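Local coordinates for protein YohF (Salmonella typhimurium, PDB 6WON) that probably works as an oxidoreductase of the short-chain dehydrogenase/reductase family, thought to be an acetoin dehydrogenase, at residues A19-L24 and Q43-K48; G32-S37 and E74-R79; G134-N139 and E229-T234; T147-P150 and A154-A157. One frame throughout, in Å; residues are numbered along the deposited sequence.

Contact 1: A19-L24 and Q43-K48; sequences ACALLL and QETAKK
Helices 19-24 and 43-48 run side by side in nearly the same direction, their axes 9.7 Å apart and inclined at -18°, and the two chains come closest where Leu22 and Thr45 lie level, CA to CA 6.9 Å. Leu22 does most of the bridging. Its CG lies anti to the carbonyl carbon (chi1 -72°), which swings the CD2 branch into the gap between the helices. There CD2 sits over the main chain of the partner, 3.4 Å from Thr45 O, and the same methyl is 3.8 Å from Lys48 CB on the next turn. It also slants across the methyl of Thr45, with Leu22 CD2 to Thr45 CG2 at 3.8 Å. This is the packing of two neighbouring helices on one face of a Rossmann fold: helix 15-27 is followed by strand 30-35 and then by helix 39-50, so each helix belongs to a right-handed beta-alpha-beta crossover. Deeper in, toward the sheet, Ala21 CB meets Thr45 CG2 at 4.0 Å; Ala21 also touches Ile31 of strand 30-35, and Thr45 touches Ile33. While the Thr45 methyl serves the helix interface, OG1 lies within hydrogen-bonding distance of two carbonyls, Gly41 O one turn back and Ser12 O, which share its one proton. Lys48 offers only the start of its chain to Leu22. The rest bends twice and returns along its own helix, where Lys48 NZ forms a salt bridge with Glu44 OE1, reaching that oxygen on its anti side.

Contact 2: G32-S37 and E74-R79; sequences GITWHS and EHLIQR
Leu76, resting on Gly32 and Thr34, is the residue of helix 74-79 that touches the strand. Two places before it, Glu74 directs its carboxylate along the helix: OE2 takes a hydrogen bond from Gln78 NE2 at 2.8 Å, the N-H approaching from above the carboxylate plane and bent to 141°. Its other oxygen, OE1, pairs with His127 NE2 of helix 103-131. Leu76 then carries the contact. With CG anti to the backbone N (chi1 -171°), the branched end is pushed down onto strand 32-35, and CD2 settles 3.7 Å from Gly32 CA. Gly32 has no side chain on this face, so the leucine lies directly against the main chain, and the same methyl is 3.8 Å from Ile33 N. A third touch, Leu76 CD2 to Thr34 CG2 at 3.8 Å, comes in aslant from further along the strand; Thr34 OG1 is engaged elsewhere, with Ala11 N. Helix and strand run at 153°, as in the Rossmann fold, where helix 71-80 carries the chain from edge strand 56-60 to strand 85-88 across the face opposite helix 39-50, skipping strands 30-35 and 6-9 in the sheet order. Ile33 points the other way, onto helix 39-50, so the sheet is sandwiched here. Ile77 turns to Ile123 and His127 of helix 103-131. Arg79 turns to strand 56-60, its NH2 making a salt bridge with Glu57 OE1 and a hydrogen bond with Thr58 O.

Contact 3: G134-N139 and E229-T234; sequences GGRIIN and EGASYT
Arg136 reaches out from strand 135-139, an inner strand of the parallel Rossmann sheet, to the loop 229-234 that joins helix 216-226 to the last strand, 238-241. The contacts between the two segments are all van der Waals, and all pass through the guanidinium. NH1 lies 4.1 Å from Ala231 CB, which also packs on Trp225, while NH2 is 4.2 Å from Ser232 CA; both neighbours meet the flat group obliquely. Glu229 comes instead at its edge, near its plane, with Glu229 CA 4.4 Å from Arg136 NH2. The side chain gets there by folding early: CG stands anti to the carbonyl carbon, and a bend at chi2 (-71°) turns the rest of the chain toward the loop.

The polar side of the arrangement lies just before the loop. Arg136 NH1 hydrogen-bonds to Ser228 O and more weakly to Leu226 O, so the guanidinium sits by main-chain carbonyls at the C-terminal end of helix 216-226, where the positive charge would probably be welcomed.

Hydrogen bonds within 229-234 give the loop its shape. A type I turn runs from Ala231 to Thr234, closed by Thr234 N to Ala231 O at 3.0 Å, and Ser232 N makes a weak bond to Glu229 O.

The far side of the loop belongs to the subunit interface, where Glu229 OE2 bonds His217 NE2 and Tyr233 OH bonds Arg212 O, both of the second subunit. Ser232 OG lies between two acceptors, Glu229 O at 2.9 Å and Glu218 OE2 of that same neighbouring subunit.

Contact 4: T147-P150 and A154-A157; sequences TPLP and AYTA
Leu149 lays its CD2 methyl obliquely against the ring of Tyr155, 3.9 Å from both CD2 and CE2 of that ring. CG anti to the backbone N in both (Tyr155 chi1 171°) brings the two side chains together between loop 147-150 and the first turns of helix 153-173. Tyr155 opens the YxxxK sequence of short-chain dehydrogenases/reductases, which in relatives belongs to the active site; its side chain also touches Ser142.

Next to it, Thr156 holds the backbone of the loop. Leu149 N donates to Thr156 OG1 at 3.1 Å, almost straight at 172°, and the hydroxyl in turn hydrogen-bonds to Ala152 O, just before the helix. The methyl takes the apolar side, with Thr156 CG2 3.8 Å from Pro148 CA.

The outer surface of the loop meets two other copies of the protein: Asn249 ND2 of the fourth subunit hydrogen-bonds to Pro148 O and Thr147 OG1, and Ser168 of the third packs on Pro148 and Thr156. Accepting from Leu149 N and giving to Ala152 O, the hydroxyl ties loop 147-150 to the start of the helix in a buried place, while the leucine gives Tyr155 an apolar neighbour.

In the fold
Contacts 1 and 2 form one block at the end of the sheet with strands 56-60 and 30-35. Their centres are 13 Å apart and they meet at Ile33, whose CD1 is 3.8 Å from Thr45 CG2: helices 15-27 and 39-50 pack on one face of strand 30-35, helix 71-80 on the other. Contact 3 reaches the same sheet, its centre about 21 Å from those of contacts 1 and 2, without touching either, and faces the second subunit. Contact 4 lies about 30 Å from contact 1, centre to centre, across the middle of the chain, probably near the active site. Strand 135-140 of contact 3 leads through loop 147-150 into helix 153-173 of contact 4.

Contact 1: A19-L24 and Q43-K48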
loop_
_atom_site.group_PDB
_atom_site.type_symbol
_atom_site.label_atom_id
_atom_site.label_comp_id
_atom_site.label_asym_id
_atom_site.label_seq_id
_atom_site.Cartn_x
_atom_site.Cartn_y
_atom_site.Cartn_z
ATOM N N ALA B 19 -19.608 13.991 16.674
ATOM C CA ALA B 19 -19.616 14.807 15.465
ATOM C C ALA B 19 -20.323 14.090 14.313
ATOM O O ALA B 19 -21.143 14.695 13.612
ATOM C CB ALA B 19 -18.181 15.201 15.090
ATOM N N CYS B 20 -20.046 12.792 14.121
ATOM C CA CYS B 20 -20.756 12.023 13.094
ATOM C C CYS B 20 -22.252 11.996 13.357
ATOM O O CYS B 20 -23.062 12.218 12.447
ATOM C CB CYS B 20 -20.209 10.589 13.003
ATOM S SG CYS B 20 -18.462 10.460 12.535
ATOM N N ALA B 21 -22.641 11.710 14.599
ATOM C CA ALA B 21 -24.064 11.584 14.897
ATOM C C ALA B 21 -24.806 12.882 14.608
ATOM O O ALA B 21 -25.913 12.870 14.054
ATOM C CB ALA B 21 -24.261 11.167 16.355
ATOM N N LEU B 22 -24.212 14.015 14.978
ATOM C CA LEU B 22 -24.892 15.293 14.813
ATOM C C LEU B 22 -24.939 15.711 13.345
ATOM O O LEU B 22 -25.938 16.273 12.884
ATOM C CB LEU B 22 -24.198 16.357 15.664
ATOM C CG LEU B 22 -24.405 16.241 17.185
ATOM C CD1 LEU B 22 -23.798 17.453 17.896
ATOM C CD2 LEU B 22 -25.872 16.121 17.534
ATOM N N LEU B 23 -23.870 15.456 12.595
ATOM C CA LEU B 23 -23.900 15.807 11.183
ATOM C C LEU B 23 -24.907 14.947 10.433
ATOM O O LEU B 23 -25.644 15.451 9.575
ATOM C CB LEU B 23 -22.509 15.673 10.579
ATOM C CG LEU B 23 -22.322 16.205 9.166
ATOM C CD1 LEU B 23 -22.932 17.631 8.984
ATOM C CD2 LEU B 23 -20.842 16.190 8.838
ATOM N N LEU B 24 -24.982 13.657 10.771
ATOM C CA LEU B 24 -25.943 12.781 10.109
ATOM C C LEU B 24 -27.368 13.183 10.458
ATOM O O LEU B 24 -28.242 13.203 9.583
ATOM C CB LEU B 24 -25.680 11.318 10.484
ATOM C CG LEU B 24 -24.383 10.722 9.921
ATOM C CD1 LEU B 24 -24.083 9.318 10.491
ATOM C CD2 LEU B 24 -24.403 10.722 8.389
ATOM N N GLN B 43 -26.999 11.976 26.211
ATOM C CA GLN B 43 -28.252 12.716 26.261
ATOM C C GLN B 43 -28.105 14.089 25.628
ATOM O O GLN B 43 -29.070 14.619 25.070
ATOM C CB GLN B 43 -28.739 12.838 27.707
ATOM C CG GLN B 43 -28.999 11.486 28.365
ATOM C CD GLN B 43 -29.360 11.568 29.847
ATOM O OE1 GLN B 43 -29.218 12.614 30.489
ATOM N NE2 GLN B 43 -29.824 10.446 30.401
ATOM N N GLU B 44 -26.914 14.679 25.694
ATOM C CA GLU B 44 -26.721 15.975 25.059
ATOM C C GLU B 44 -26.638 15.853 23.542
ATOM O O GLU B 44 -27.104 16.746 22.820
ATOM C CB GLU B 44 -25.469 16.648 25.621
ATOM C CG GLU B 44 -25.301 18.097 25.199
ATOM C CD GLU B 44 -26.469 19.016 25.594
ATOM O OE1 GLU B 44 -26.421 20.201 25.194
ATOM O OE2 GLU B 44 -27.402 18.588 26.321
ATOM N N THR B 45 -26.055 14.768 23.039
ATOM C CA THR B 45 -26.027 14.560 21.600
ATOM C C THR B 45 -27.433 14.331 21.052
ATOM O O THR B 45 -27.789 14.863 19.993
ATOM C CB THR B 45 -25.112 13.382 21.272
ATOM O OG1 THR B 45 -23.816 13.632 21.835
ATOM C CG2 THR B 45 -24.997 13.182 19.758
ATOM N N ALA B 46 -28.255 13.561 21.774
ATOM C CA ALA B 46 -29.630 13.339 21.339
ATOM C C ALA B 46 -30.436 14.634 21.358
ATOM O O ALA B 46 -31.221 14.895 20.435
ATOM C CB ALA B 46 -30.286 12.275 22.215
ATOM N N LYS B 47 -30.260 15.447 22.407
ATOM C CA LYS B 47 -30.894 16.758 22.465
ATOM C C LYS B 47 -30.595 17.563 21.203
ATOM O O LYS B 47 -31.511 18.016 20.508
ATOM C CB LYS B 47 -30.415 17.510 23.713
ATOM C CG LYS B 47 -30.957 18.939 23.842
ATOM C CD LYS B 47 -30.543 19.602 25.153
ATOM C CE LYS B 47 -31.617 20.563 25.624
ATOM N NZ LYS B 47 -31.334 21.107 26.983
ATOM N N LYS B 48 -29.309 17.740 20.884
ATOM C CA LYS B 48 -28.950 18.541 19.718
ATOM C C LYS B 48 -29.406 17.878 18.425
ATOM O O LYS B 48 -29.845 18.566 17.498
ATOM C CB LYS B 48 -27.444 18.785 19.702
ATOM C CG LYS B 48 -26.916 19.422 20.982
ATOM C CD LYS B 48 -25.515 20.000 20.763
ATOM C CE LYS B 48 -24.569 19.692 21.929
ATOM N NZ LYS B 48 -24.937 20.446 23.162
#

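Contact 2: G32-S37 and E74-R79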
loop_
_atom_site.group_PDB
_atom_site.type_symbol
_atom_site.label_atom_id
_atom_site.label_comp_id
_atom_site.label_asym_id
_atom_site.label_seq_id
_atom_site.Cartn_x
_atom_site.Cartn_y
_atom_site.Cartn_z
ATOM N N GLY B 32 -29.256 6.690 16.105
ATOM C CA GLY B 32 -28.987 5.909 17.299
ATOM C C GLY B 32 -27.615 6.241 17.862
ATOM O O GLY B 32 -26.618 6.262 17.132
ATOM N N ILE B 33 -27.579 6.479 19.174
ATOM C CA ILE B 33 -26.386 6.901 19.903
ATOM C C ILE B 33 -26.086 5.852 20.966
ATOM O O ILE B 33 -26.966 5.516 21.764
ATOM C CB ILE B 33 -26.603 8.284 20.553
ATOM C CG1 ILE B 33 -26.653 9.388 19.500
ATOM C CG2 ILE B 33 -25.558 8.580 21.620
ATOM C CD1 ILE B 33 -27.668 10.489 19.830
ATOM N N THR B 34 -24.857 5.333 20.989
ATOM C CA THR B 34 -24.448 4.456 22.084
ATOM C C THR B 34 -23.373 5.134 22.922
ATOM O O THR B 34 -22.621 5.986 22.435
ATOM C CB THR B 34 -23.955 3.081 21.601
ATOM O OG1 THR B 34 -22.559 3.136 21.231
ATOM C CG2 THR B 34 -24.789 2.596 20.438
ATOM N N TRP B 35 -23.320 4.751 24.200
ATOM C CA TRP B 35 -22.400 5.337 25.160
ATOM C C TRP B 35 -21.906 4.261 26.121
ATOM O O TRP B 35 -22.644 3.337 26.487
ATOM C CB TRP B 35 -23.060 6.480 25.950
ATOM C CG TRP B 35 -24.336 6.092 26.658
ATOM C CD1 TRP B 35 -25.597 6.103 26.136
ATOM C CD2 TRP B 35 -24.473 5.657 28.023
ATOM N NE1 TRP B 35 -26.509 5.700 27.084
ATOM C CE2 TRP B 35 -25.847 5.418 28.249
ATOM C CE3 TRP B 35 -23.566 5.437 29.071
ATOM C CZ2 TRP B 35 -26.340 4.970 29.480
ATOM C CZ3 TRP B 35 -24.060 4.991 30.299
ATOM C CH2 TRP B 35 -25.435 4.761 30.489
ATOM N N HIS B 36 -20.667 4.381 26.539
ATOM C CA HIS B 36 -20.064 3.429 27.424
ATOM C C HIS B 36 -20.221 3.832 28.887
ATOM O O HIS B 36 -20.747 3.096 29.616
ATOM C CB HIS B 36 -18.635 3.214 27.067
ATOM C CG HIS B 36 -17.906 2.332 28.017
ATOM N ND1 HIS B 36 -17.972 0.965 27.966
ATOM C CD2 HIS B 36 -17.100 2.630 29.052
ATOM C CE1 HIS B 36 -17.233 0.460 28.923
ATOM N NE2 HIS B 36 -16.700 1.450 29.602
ATOM N N SER B 37 -19.835 5.028 29.255
ATOM C CA SER B 37 -20.026 5.499 30.620
ATOM C C SER B 37 -20.517 6.935 30.735
ATOM O O SER B 37 -20.896 7.343 31.840
ATOM C CB SER B 37 -18.724 5.362 31.423
ATOM O OG SER B 37 -17.848 6.414 31.094
ATOM N N GLU B 74 -28.830 -4.439 18.743
ATOM C CA GLU B 74 -30.109 -4.974 18.287
ATOM C C GLU B 74 -31.275 -4.268 18.970
ATOM O O GLU B 74 -32.313 -4.017 18.340
ATOM C CB GLU B 74 -30.163 -6.483 18.535
ATOM C CG GLU B 74 -31.519 -7.125 18.262
ATOM C CD GLU B 74 -31.902 -7.104 16.788
ATOM O OE1 GLU B 74 -31.016 -6.905 15.928
ATOM O OE2 GLU B 74 -33.102 -7.288 16.489
ATOM N N HIS B 75 -31.115 -3.907 20.247
ATOM C CA HIS B 75 -32.194 -3.205 20.941
ATOM C C HIS B 75 -32.385 -1.797 20.387
ATOM O O HIS B 75 -33.524 -1.334 20.230
ATOM C CB HIS B 75 -31.914 -3.147 22.439
ATOM C CG HIS B 75 -31.762 -4.492 23.074
ATOM N ND1 HIS B 75 -32.728 -5.471 22.985
ATOM C CD2 HIS B 75 -30.754 -5.023 23.809
ATOM C CE1 HIS B 75 -32.322 -6.548 23.635
ATOM N NE2 HIS B 75 -31.128 -6.302 24.145
ATOM N N LEU B 76 -31.285 -1.100 20.101
ATOM C CA LEU B 76 -31.377 0.236 19.519
ATOM C C LEU B 76 -32.055 0.188 18.152
ATOM O O LEU B 76 -32.974 0.967 17.873
ATOM C CB LEU B 76 -29.979 0.849 19.417
ATOM C CG LEU B 76 -29.851 2.326 19.035
ATOM C CD1 LEU B 76 -30.723 3.199 19.923
ATOM C CD2 LEU B 76 -28.379 2.771 19.115
ATOM N N ILE B 77 -31.620 -0.739 17.291
ATOM C CA ILE B 77 -32.270 -0.925 15.996
ATOM C C ILE B 77 -33.774 -1.113 16.174
ATOM O O ILE B 77 -34.586 -0.471 15.494
ATOM C CB ILE B 77 -31.643 -2.116 15.251
ATOM C CG1 ILE B 77 -30.165 -1.845 14.953
ATOM C CG2 ILE B 77 -32.405 -2.397 13.961
ATOM C CD1 ILE B 77 -29.423 -3.049 14.397
ATOM N N GLN B 78 -34.169 -1.990 17.110
ATOM C CA GLN B 78 -35.594 -2.230 17.334
ATOM C C GLN B 78 -36.319 -0.949 17.717
ATOM O O GLN B 78 -37.440 -0.701 17.262
ATOM C CB GLN B 78 -35.791 -3.297 18.412
ATOM C CG GLN B 78 -35.351 -4.691 17.995
ATOM C CD GLN B 78 -36.119 -5.225 16.796
ATOM O OE1 GLN B 78 -37.339 -5.060 16.701
ATOM N NE2 GLN B 78 -35.408 -5.864 15.870
ATOM N N ARG B 79 -35.696 -0.115 18.553
ATOM C CA ARG B 79 -36.347 1.131 18.942
ATOM C C ARG B 79 -36.484 2.071 17.753
ATOM O O ARG B 79 -37.527 2.711 17.575
ATOM C CB ARG B 79 -35.573 1.795 20.079
ATOM C CG ARG B 79 -35.952 1.244 21.450
ATOM C CD ARG B 79 -34.843 1.459 22.463
ATOM N NE ARG B 79 -34.544 2.875 22.640
ATOM C CZ ARG B 79 -33.544 3.338 23.381
ATOM N NH1 ARG B 79 -32.743 2.492 24.011
ATOM N NH2 ARG B 79 -33.343 4.648 23.491
#

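Contact 3: G134-N139 and E229-T234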
loop_
_atom_site.group_PDB
_atom_site.type_symbol
_atom_site.label_atom_id
_atom_site.label_comp_id
_atom_site.label_asym_id
_atom_site.label_seq_id
_atom_site.Cartn_x
_atom_site.Cartn_y
_atom_site.Cartn_z
ATOM N N GLY B 134 -30.446 -1.831 0.807
ATOM C CA GLY B 134 -29.047 -1.490 0.891
ATOM C C GLY B 134 -28.692 -0.806 2.205
ATOM O O GLY B 134 -29.471 -0.751 3.163
ATOM N N GLY B 135 -27.475 -0.281 2.238
ATOM C CA GLY B 135 -26.998 0.369 3.440
ATOM C C GLY B 135 -25.538 0.733 3.305
ATOM O O GLY B 135 -24.898 0.473 2.284
ATOM N N ARG B 136 -25.031 1.364 4.359
ATOM C CA ARG B 136 -23.658 1.839 4.403
ATOM C C ARG B 136 -23.078 1.498 5.761
ATOM O O ARG B 136 -23.730 1.710 6.785
ATOM C CB ARG B 136 -23.573 3.358 4.174
ATOM C CG ARG B 136 -24.343 3.860 2.956
ATOM C CD ARG B 136 -23.670 3.423 1.641
ATOM N NE ARG B 136 -24.419 3.882 0.473
ATOM C CZ ARG B 136 -24.358 5.122 -0.004
ATOM N NH1 ARG B 136 -23.578 6.033 0.586
ATOM N NH2 ARG B 136 -25.081 5.464 -1.068
ATOM N N ILE B 137 -21.851 0.983 5.771
ATOM C CA ILE B 137 -21.144 0.694 7.013
ATOM C C ILE B 137 -19.776 1.352 6.941
ATOM O O ILE B 137 -18.997 1.076 6.021
ATOM C CB ILE B 137 -21.005 -0.814 7.274
ATOM C CG1 ILE B 137 -22.388 -1.445 7.467
ATOM C CG2 ILE B 137 -20.105 -1.051 8.508
ATOM C CD1 ILE B 137 -22.368 -2.979 7.523
ATOM N N ILE B 138 -19.488 2.226 7.896
ATOM C CA ILE B 138 -18.208 2.916 7.963
ATOM C C ILE B 138 -17.497 2.453 9.224
ATOM O O ILE B 138 -18.036 2.576 10.329
ATOM C CB ILE B 138 -18.373 4.441 7.951
ATOM C CG1 ILE B 138 -18.959 4.899 6.609
ATOM C CG2 ILE B 138 -17.017 5.108 8.166
ATOM C CD1 ILE B 138 -20.431 5.228 6.634
ATOM N N ASN B 139 -16.291 1.915 9.065
ATOM C CA ASN B 139 -15.477 1.504 10.202
ATOM C C ASN B 139 -14.433 2.587 10.441
ATOM O O ASN B 139 -13.615 2.864 9.556
ATOM C CB ASN B 139 -14.805 0.155 9.946
ATOM C CG ASN B 139 -15.798 -0.987 9.824
ATOM O OD1 ASN B 139 -16.750 -1.078 10.608
ATOM N ND2 ASN B 139 -15.576 -1.880 8.840
ATOM N N GLU B 229 -25.688 10.050 -1.394
ATOM C CA GLU B 229 -25.926 9.442 -2.700
ATOM C C GLU B 229 -24.694 9.501 -3.591
ATOM O O GLU B 229 -24.490 8.608 -4.420
ATOM C CB GLU B 229 -27.101 10.139 -3.391
ATOM C CG GLU B 229 -26.874 11.629 -3.653
ATOM C CD GLU B 229 -26.153 11.908 -4.973
ATOM O OE1 GLU B 229 -26.363 11.152 -5.952
ATOM O OE2 GLU B 229 -25.358 12.878 -5.023
ATOM N N GLY B 230 -23.860 10.535 -3.440
ATOM C CA GLY B 230 -22.678 10.667 -4.286
ATOM C C GLY B 230 -21.628 9.583 -4.089
ATOM O O GLY B 230 -20.778 9.392 -4.970
ATOM N N ALA B 231 -21.658 8.873 -2.957
ATOM C CA ALA B 231 -20.661 7.849 -2.660
ATOM C C ALA B 231 -21.077 6.453 -3.127
ATOM O O ALA B 231 -20.476 5.455 -2.700
ATOM C CB ALA B 231 -20.356 7.832 -1.161
ATOM N N SER B 232 -22.059 6.358 -4.021
ATOM C CA SER B 232 -22.609 5.055 -4.398
ATOM C C SER B 232 -21.616 4.149 -5.136
ATOM O O SER B 232 -21.926 2.974 -5.346
ATOM C CB SER B 232 -23.859 5.262 -5.256
ATOM O OG SER B 232 -23.692 6.409 -6.072
ATOM N N TYR B 233 -20.448 4.642 -5.544
ATOM C CA TYR B 233 -19.469 3.791 -6.213
ATOM C C TYR B 233 -18.243 3.527 -5.354
ATOM O O TYR B 233 -17.304 2.868 -5.822
ATOM C CB TYR B 233 -19.047 4.406 -7.559
ATOM C CG TYR B 233 -18.640 3.384 -8.605
ATOM C CD1 TYR B 233 -19.528 2.394 -9.021
ATOM C CD2 TYR B 233 -17.360 3.401 -9.169
ATOM C CE1 TYR B 233 -19.164 1.459 -9.981
ATOM C CE2 TYR B 233 -16.987 2.473 -10.131
ATOM C CZ TYR B 233 -17.887 1.499 -10.535
ATOM O OH TYR B 233 -17.522 0.571 -11.495
ATOM N N THR B 234 -18.233 3.999 -4.104
ATOM C CA THR B 234 -17.077 3.868 -3.224
ATOM C C THR B 234 -17.321 2.736 -2.237
ATOM O O THR B 234 -18.266 2.788 -1.446
ATOM C CB THR B 234 -16.804 5.171 -2.469
ATOM O OG1 THR B 234 -16.774 6.255 -3.396
ATOM C CG2 THR B 234 -15.464 5.093 -1.737
#

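Contact 4: T147-P150 and A154-A157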
loop_
_atom_site.group_PDB
_atom_site.type_symbol
_atom_site.label_atom_id
_atom_site.label_comp_id
_atom_site.label_asym_id
_atom_site.label_seq_id
_atom_site.Cartn_x
_atom_site.Cartn_y
_atom_site.Cartn_z
ATOM N N THR B 147 0.282 1.916 9.389
ATOM C CA THR B 147 1.650 2.157 9.830
ATOM C C THR B 147 1.661 2.026 11.348
ATOM O O THR B 147 0.648 2.313 11.994
ATOM C CB THR B 147 2.141 3.550 9.368
ATOM O OG1 THR B 147 3.505 3.777 9.769
ATOM C CG2 THR B 147 1.243 4.671 9.936
ATOM N N PRO B 148 2.742 1.520 11.937
ATOM C CA PRO B 148 2.690 1.157 13.360
ATOM C C PRO B 148 2.717 2.377 14.266
ATOM O O PRO B 148 3.269 3.424 13.927
ATOM C CB PRO B 148 3.954 0.307 13.557
ATOM C CG PRO B 148 4.919 0.844 12.508
ATOM C CD PRO B 148 4.041 1.185 11.322
ATOM N N LEU B 149 2.086 2.231 15.431
ATOM C CA LEU B 149 2.199 3.217 16.493
ATOM C C LEU B 149 3.132 2.668 17.556
ATOM O O LEU B 149 2.803 1.641 18.179
ATOM C CB LEU B 149 0.832 3.526 17.099
ATOM C CG LEU B 149 0.768 4.431 18.338
ATOM C CD1 LEU B 149 1.316 5.841 18.059
ATOM C CD2 LEU B 149 -0.668 4.527 18.851
ATOM N N PRO B 150 4.289 3.283 17.789
ATOM C CA PRO B 150 5.236 2.716 18.760
ATOM C C PRO B 150 4.595 2.561 20.133
ATOM O O PRO B 150 3.782 3.389 20.557
ATOM C CB PRO B 150 6.396 3.723 18.770
ATOM C CG PRO B 150 5.939 4.913 17.976
ATOM C CD PRO B 150 4.834 4.451 17.079
ATOM N N ALA B 154 -0.601 -3.966 20.034
ATOM C CA ALA B 154 -1.951 -4.531 20.033
ATOM C C ALA B 154 -2.910 -3.623 19.277
ATOM O O ALA B 154 -3.686 -4.075 18.426
ATOM C CB ALA B 154 -2.435 -4.750 21.472
ATOM N N TYR B 155 -2.859 -2.327 19.570
ATOM C CA TYR B 155 -3.740 -1.375 18.898
ATOM C C TYR B 155 -3.494 -1.375 17.393
ATOM O O TYR B 155 -4.443 -1.402 16.598
ATOM C CB TYR B 155 -3.522 0.002 19.520
ATOM C CG TYR B 155 -4.168 1.176 18.842
ATOM C CD1 TYR B 155 -5.492 1.513 19.093
ATOM C CD2 TYR B 155 -3.435 1.975 17.975
ATOM C CE1 TYR B 155 -6.070 2.598 18.476
ATOM C CE2 TYR B 155 -3.996 3.057 17.362
ATOM C CZ TYR B 155 -5.307 3.369 17.610
ATOM O OH TYR B 155 -5.845 4.462 16.972
ATOM N N THR B 156 -2.226 -1.392 16.981
ATOM C CA THR B 156 -1.903 -1.426 15.554
ATOM C C THR B 156 -2.443 -2.688 14.902
ATOM O O THR B 156 -3.048 -2.640 13.825
ATOM C CB THR B 156 -0.393 -1.350 15.366
ATOM O OG1 THR B 156 0.102 -0.123 15.919
ATOM C CG2 THR B 156 -0.023 -1.481 13.882
ATOM N N ALA B 157 -2.230 -3.837 15.542
ATOM C CA ALA B 157 -2.682 -5.092 14.956
ATOM C C ALA B 157 -4.198 -5.124 14.846
ATOM O O ALA B 157 -4.745 -5.608 13.851
ATOM C CB ALA B 157 -2.181 -6.276 15.784
#